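Local coordinates for protein acyltransferase (Streptococcus pneumoniae, PDB 5UG1) that probably transfers acetyl groups onto hydroxyls of cell-wall peptidoglycan, as the extracellular catalytic domain of an O-acetyltransferase with an atypical alpha/beta hydrolase fold, at residues 67-78 with 104-115. Residues are numbered along the deposited sequence; the frame is centred on the assembly and turned at random.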
loop_
_atom_site.group_PDB
_atom_site.type_symbol
_atom_site.label_atom_id
_atom_site.label_comp_id
_atom_site.label_asym_id
_atom_site.label_seq_id
_atom_site.Cartn_x
_atom_site.Cartn_y
_atom_site.Cartn_z
ATOM N N PRO A 67 2.442 12.905 -4.857
ATOM C CA PRO A 67 1.909 12.957 -3.490
ATOM C C PRO A 67 1.146 14.233 -3.174
ATOM O O PRO A 67 0.501 14.294 -2.120
ATOM C CB PRO A 67 3.171 12.845 -2.625
ATOM C CG PRO A 67 4.215 13.611 -3.454
ATOM C CD PRO A 67 3.869 13.292 -4.909
ATOM N N GLU A 68 1.189 15.243 -4.047
ATOM C CA GLU A 68 0.733 16.577 -3.661
ATOM C C GLU A 68 -0.733 16.579 -3.231
ATOM O O GLU A 68 -1.103 17.271 -2.275
ATOM C CB GLU A 68 0.960 17.562 -4.811
ATOM C CG GLU A 68 0.671 19.019 -4.452
ATOM C CD GLU A 68 -0.777 19.440 -4.730
ATOM O OE1 GLU A 68 -1.476 18.756 -5.523
ATOM O OE2 GLU A 68 -1.204 20.473 -4.160
ATOM N N ASN A 69 -1.584 15.807 -3.917
ATOM C CA ASN A 69 -3.016 15.793 -3.632
ATOM C C ASN A 69 -3.406 14.717 -2.619
ATOM O O ASN A 69 -4.524 14.190 -2.688
ATOM C CB ASN A 69 -3.813 15.619 -4.927
ATOM C CG ASN A 69 -5.220 16.217 -4.840
ATOM O OD1 ASN A 69 -5.463 17.148 -4.075
ATOM N ND2 ASN A 69 -6.148 15.676 -5.625
ATOM N N TYR A 70 -2.521 14.385 -1.669
ATOM C CA TYR A 70 -2.759 13.213 -0.822
ATOM C C TYR A 70 -4.036 13.354 -0.001
ATOM O O TYR A 70 -4.758 12.368 0.198
ATOM C CB TYR A 70 -1.572 12.956 0.106
ATOM C CG TYR A 70 -1.409 14.006 1.167
ATOM C CD1 TYR A 70 -0.651 15.144 0.923
ATOM C CD2 TYR A 70 -2.016 13.872 2.418
ATOM C CE1 TYR A 70 -0.504 16.122 1.884
ATOM C CE2 TYR A 70 -1.878 14.844 3.383
ATOM C CZ TYR A 70 -1.122 15.970 3.110
ATOM O OH TYR A 70 -0.960 16.959 4.058
ATOM N N LYS A 71 -4.323 14.561 0.510
ATOM C CA LYS A 71 -5.514 14.740 1.339
ATOM C C LYS A 71 -6.766 14.288 0.589
ATOM O O LYS A 71 -7.468 13.366 1.025
ATOM C CB LYS A 71 -5.646 16.196 1.780
ATOM C CG LYS A 71 -4.845 16.588 2.995
ATOM C CD LYS A 71 -5.000 18.103 3.244
ATOM C CE LYS A 71 -4.146 18.605 4.403
ATOM N NZ LYS A 71 -4.088 20.092 4.416
ATOM N N ASP A 72 -7.041 14.903 -0.567
ATOM C CA ASP A 72 -8.225 14.531 -1.337
ATOM C C ASP A 72 -8.147 13.084 -1.811
ATOM O O ASP A 72 -9.148 12.364 -1.780
ATOM C CB ASP A 72 -8.415 15.470 -2.524
ATOM C CG ASP A 72 -8.892 16.855 -2.105
ATOM O OD1 ASP A 72 -9.231 17.040 -0.918
ATOM O OD2 ASP A 72 -8.935 17.760 -2.961
ATOM N N ASP A 73 -6.966 12.635 -2.242
ATOM C CA ASP A 73 -6.856 11.281 -2.789
ATOM C C ASP A 73 -7.165 10.222 -1.735
ATOM O O ASP A 73 -7.895 9.262 -2.007
ATOM C CB ASP A 73 -5.465 11.055 -3.396
ATOM C CG ASP A 73 -5.387 11.481 -4.874
ATOM O OD1 ASP A 73 -6.405 11.358 -5.592
ATOM O OD2 ASP A 73 -4.319 11.947 -5.325
ATOM N N TRP A 74 -6.625 10.370 -0.524
ATOM C CA TRP A 74 -6.852 9.327 0.465
ATOM C C TRP A 74 -8.230 9.443 1.082
ATOM O O TRP A 74 -8.846 8.419 1.395
ATOM C CB TRP A 74 -5.762 9.356 1.539
ATOM C CG TRP A 74 -4.473 8.854 1.010
ATOM C CD1 TRP A 74 -3.329 9.570 0.808
ATOM C CD2 TRP A 74 -4.202 7.517 0.557
ATOM N NE1 TRP A 74 -2.354 8.751 0.276
ATOM C CE2 TRP A 74 -2.871 7.490 0.112
ATOM C CE3 TRP A 74 -4.961 6.344 0.495
ATOM C CZ2 TRP A 74 -2.281 6.335 -0.391
ATOM C CZ3 TRP A 74 -4.373 5.202 0.015
ATOM C CH2 TRP A 74 -3.048 5.201 -0.430
ATOM N N ASP A 75 -8.728 10.671 1.260
ATOM C CA ASP A 75 -10.135 10.853 1.599
ATOM C C ASP A 75 -11.026 10.151 0.583
ATOM O O ASP A 75 -11.962 9.433 0.947
ATOM C CB ASP A 75 -10.488 12.336 1.641
ATOM C CG ASP A 75 -10.047 13.009 2.909
ATOM O OD1 ASP A 75 -9.591 12.308 3.844
ATOM O OD2 ASP A 75 -10.172 14.250 2.960
ATOM N N SER A 76 -10.732 10.340 -0.703
ATOM C CA SER A 76 -11.611 9.831 -1.748
ATOM C C SER A 76 -11.582 8.309 -1.821
ATOM O O SER A 76 -12.633 7.666 -1.923
ATOM C CB SER A 76 -11.226 10.423 -3.098
ATOM O OG SER A 76 -12.098 9.930 -4.092
ATOM N N ILE A 77 -10.389 7.708 -1.815
ATOM C CA ILE A 77 -10.342 6.263 -1.988
ATOM C C ILE A 77 -10.982 5.579 -0.787
ATOM O O ILE A 77 -11.706 4.589 -0.930
ATOM C CB ILE A 77 -8.899 5.789 -2.252
ATOM C CG1 ILE A 77 -8.908 4.428 -2.952
ATOM C CG2 ILE A 77 -8.076 5.749 -0.975
ATOM C CD1 ILE A 77 -7.578 4.051 -3.529
ATOM N N VAL A 78 -10.796 6.147 0.402
ATOM C CA VAL A 78 -11.453 5.606 1.583
ATOM C C VAL A 78 -12.957 5.751 1.459
ATOM O O VAL A 78 -13.709 4.819 1.759
ATOM C CB VAL A 78 -10.916 6.294 2.847
ATOM C CG1 VAL A 78 -11.845 6.010 4.037
ATOM C CG2 VAL A 78 -9.476 5.835 3.108
ATOM N N ILE A 104 5.812 16.384 1.958
ATOM C CA ILE A 104 4.483 15.979 1.505
ATOM C C ILE A 104 4.290 14.478 1.681
ATOM O O ILE A 104 3.248 14.019 2.168
ATOM C CB ILE A 104 4.282 16.393 0.037
ATOM C CG1 ILE A 104 4.572 17.881 -0.137
ATOM C CG2 ILE A 104 2.871 16.054 -0.442
ATOM C CD1 ILE A 104 4.688 18.281 -1.563
ATOM N N VAL A 105 5.268 13.682 1.243
ATOM C CA VAL A 105 5.151 12.239 1.416
ATOM C C VAL A 105 4.998 11.908 2.885
ATOM O O VAL A 105 4.206 11.037 3.263
ATOM C CB VAL A 105 6.360 11.515 0.803
ATOM C CG1 VAL A 105 6.245 10.036 1.068
ATOM C CG2 VAL A 105 6.433 11.776 -0.694
ATOM N N GLU A 106 5.747 12.609 3.738
ATOM C CA GLU A 106 5.634 12.395 5.171
ATOM C C GLU A 106 4.236 12.747 5.648
ATOM O O GLU A 106 3.598 11.962 6.352
ATOM C CB GLU A 106 6.703 13.209 5.906
ATOM C CG GLU A 106 8.112 12.594 5.797
ATOM C CD GLU A 106 8.154 11.195 6.394
ATOM O OE1 GLU A 106 7.974 11.072 7.620
ATOM O OE2 GLU A 106 8.335 10.212 5.647
ATOM N N LYS A 107 3.730 13.914 5.236
ATOM C CA LYS A 107 2.358 14.286 5.567
ATOM C C LYS A 107 1.364 13.241 5.066
ATOM O O LYS A 107 0.396 12.915 5.759
ATOM C CB LYS A 107 2.029 15.668 4.992
ATOM C CG LYS A 107 2.605 16.856 5.791
ATOM C CD LYS A 107 2.459 18.184 5.019
ATOM C CE LYS A 107 3.066 19.363 5.761
ATOM N NZ LYS A 107 2.531 20.664 5.256
ATOM N N ALA A 108 1.591 12.688 3.871
ATOM C CA ALA A 108 0.660 11.690 3.342
ATOM C C ALA A 108 0.650 10.444 4.215
ATOM O O ALA A 108 -0.415 9.948 4.603
ATOM C CB ALA A 108 1.016 11.334 1.897
ATOM N N ALA A 109 1.833 9.931 4.544
ATOM C CA ALA A 109 1.918 8.796 5.450
ATOM C C ALA A 109 1.185 9.090 6.751
ATOM O O ALA A 109 0.422 8.257 7.238
ATOM C CB ALA A 109 3.386 8.443 5.720
ATOM N N ALA A 110 1.395 10.281 7.319
ATOM C CA ALA A 110 0.750 10.618 8.587
ATOM C C ALA A 110 -0.767 10.631 8.456
ATOM O O ALA A 110 -1.480 10.131 9.333
ATOM C CB ALA A 110 1.251 11.976 9.092
ATOM N N TYR A 111 -1.274 11.214 7.369
ATOM C CA TYR A 111 -2.715 11.296 7.153
ATOM C C TYR A 111 -3.338 9.917 6.957
ATOM O O TYR A 111 -4.452 9.666 7.431
ATOM C CB TYR A 111 -3.000 12.187 5.945
ATOM C CG TYR A 111 -4.447 12.571 5.813
ATOM C CD1 TYR A 111 -5.061 13.354 6.785
ATOM C CD2 TYR A 111 -5.202 12.158 4.726
ATOM C CE1 TYR A 111 -6.380 13.706 6.684
ATOM C CE2 TYR A 111 -6.538 12.516 4.610
ATOM C CZ TYR A 111 -7.118 13.294 5.598
ATOM O OH TYR A 111 -8.440 13.666 5.520
ATOM N N MET A 112 -2.649 9.023 6.236
ATOM C CA MET A 112 -3.112 7.644 6.091
ATOM C C MET A 112 -3.173 6.939 7.438
ATOM O O MET A 112 -4.106 6.178 7.703
ATOM C CB MET A 112 -2.197 6.868 5.141
ATOM C CG MET A 112 -2.116 7.434 3.726
ATOM S SD MET A 112 -0.743 6.745 2.784
ATOM C CE MET A 112 -1.336 5.053 2.612
ATOM N N ARG A 113 -2.180 7.173 8.302
ATOM C CA ARG A 113 -2.260 6.647 9.659
ATOM C C ARG A 113 -3.515 7.148 10.367
ATOM O O ARG A 113 -4.164 6.388 11.095
ATOM C CB ARG A 113 -1.008 7.023 10.448
ATOM C CG ARG A 113 0.266 6.346 9.935
ATOM C CD ARG A 113 1.505 6.766 10.721
ATOM N NE ARG A 113 2.708 6.317 10.028
ATOM C CZ ARG A 113 3.631 7.119 9.498
ATOM N NH1 ARG A 113 3.536 8.439 9.610
ATOM N NH2 ARG A 113 4.675 6.593 8.873
ATOM N N GLU A 114 -3.893 8.416 10.145
ATOM C CA GLU A 114 -5.064 8.956 10.838
ATOM C C GLU A 114 -6.330 8.274 10.363
ATOM O O GLU A 114 -7.217 7.962 11.166
ATOM C CB GLU A 114 -5.170 10.470 10.635
ATOM C CG GLU A 114 -3.915 11.209 11.047
ATOM C CD GLU A 114 -4.101 12.710 11.201
ATOM O OE1 GLU A 114 -4.768 13.342 10.354
ATOM O OE2 GLU A 114 -3.569 13.256 12.184
ATOM N N LEU A 115 -6.419 8.031 9.058
ATOM C CA LEU A 115 -7.584 7.374 8.497
ATOM C C LEU A 115 -7.693 5.940 8.997
ATOM O O LEU A 115 -8.786 5.484 9.342
ATOM C CB LEU A 115 -7.520 7.421 6.964
ATOM C CG LEU A 115 -7.744 8.789 6.316
ATOM C CD1 LEU A 115 -7.571 8.733 4.786
ATOM C CD2 LEU A 115 -9.114 9.309 6.684
#
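Tyr70 enters segment 104-115 of the adjacent helix 102-118 as a knob into a hole, its ring set among Ile104, Lys107, Ala108 and Tyr111. Its CG lies between the backbone N and the carbonyl carbon (chi1 69°), which lays one ring face on the backbone of Lys107 and Ala108. Ala108 CA makes a CH-pi contact 4.0 Å from the centroid of the Tyr70 ring, and the small Ala108 CB meets Tyr70 CB at 3.5 Å, letting the helices come close here. Ile104 CG2 touches Tyr70 CD1 and also reaches back to Pro67, while Tyr70 OH lies against the aliphatic start of Lys107. Tyr111 sends its ring across to the other helix. Its CB stands at the edge of the Tyr70 ring. Tyr111 OH is modelled as a hydrogen-bond donor to Asp75 OD1, but at 2.4 Å the separation is very short and its exact length is doubtful; the Asp75 carboxylate is turned 59° from the plane of the Tyr111 ring. One turn along from Tyr70, on the buried side, Trp74 offers an indole face to Met112. Met112 CG is 3.6 Å from the centroid of the five-membered ring of Trp74, almost on its normal, and a bend at the end of the chain carries Met112 CE over the six-membered ring, 3.4 Å from Trp74 CZ2. Met112 SD lies obliquely over the indole in a Met-aromatic contact. Leu115 CD1 closes the far end against Trp74 CB and Val78 CG2. Trp74 and Met112 both rest on Leu89 of strand 86-90. The axes of segments 70-78 and 104-115 approach to 10.0 Å at an angle of 27°, and the two helices thus pack side by side over neighbouring parallel strands, an arrangement characteristic of a three-layer alpha/beta/alpha sandwich, here the atypical alpha/beta hydrolase fold.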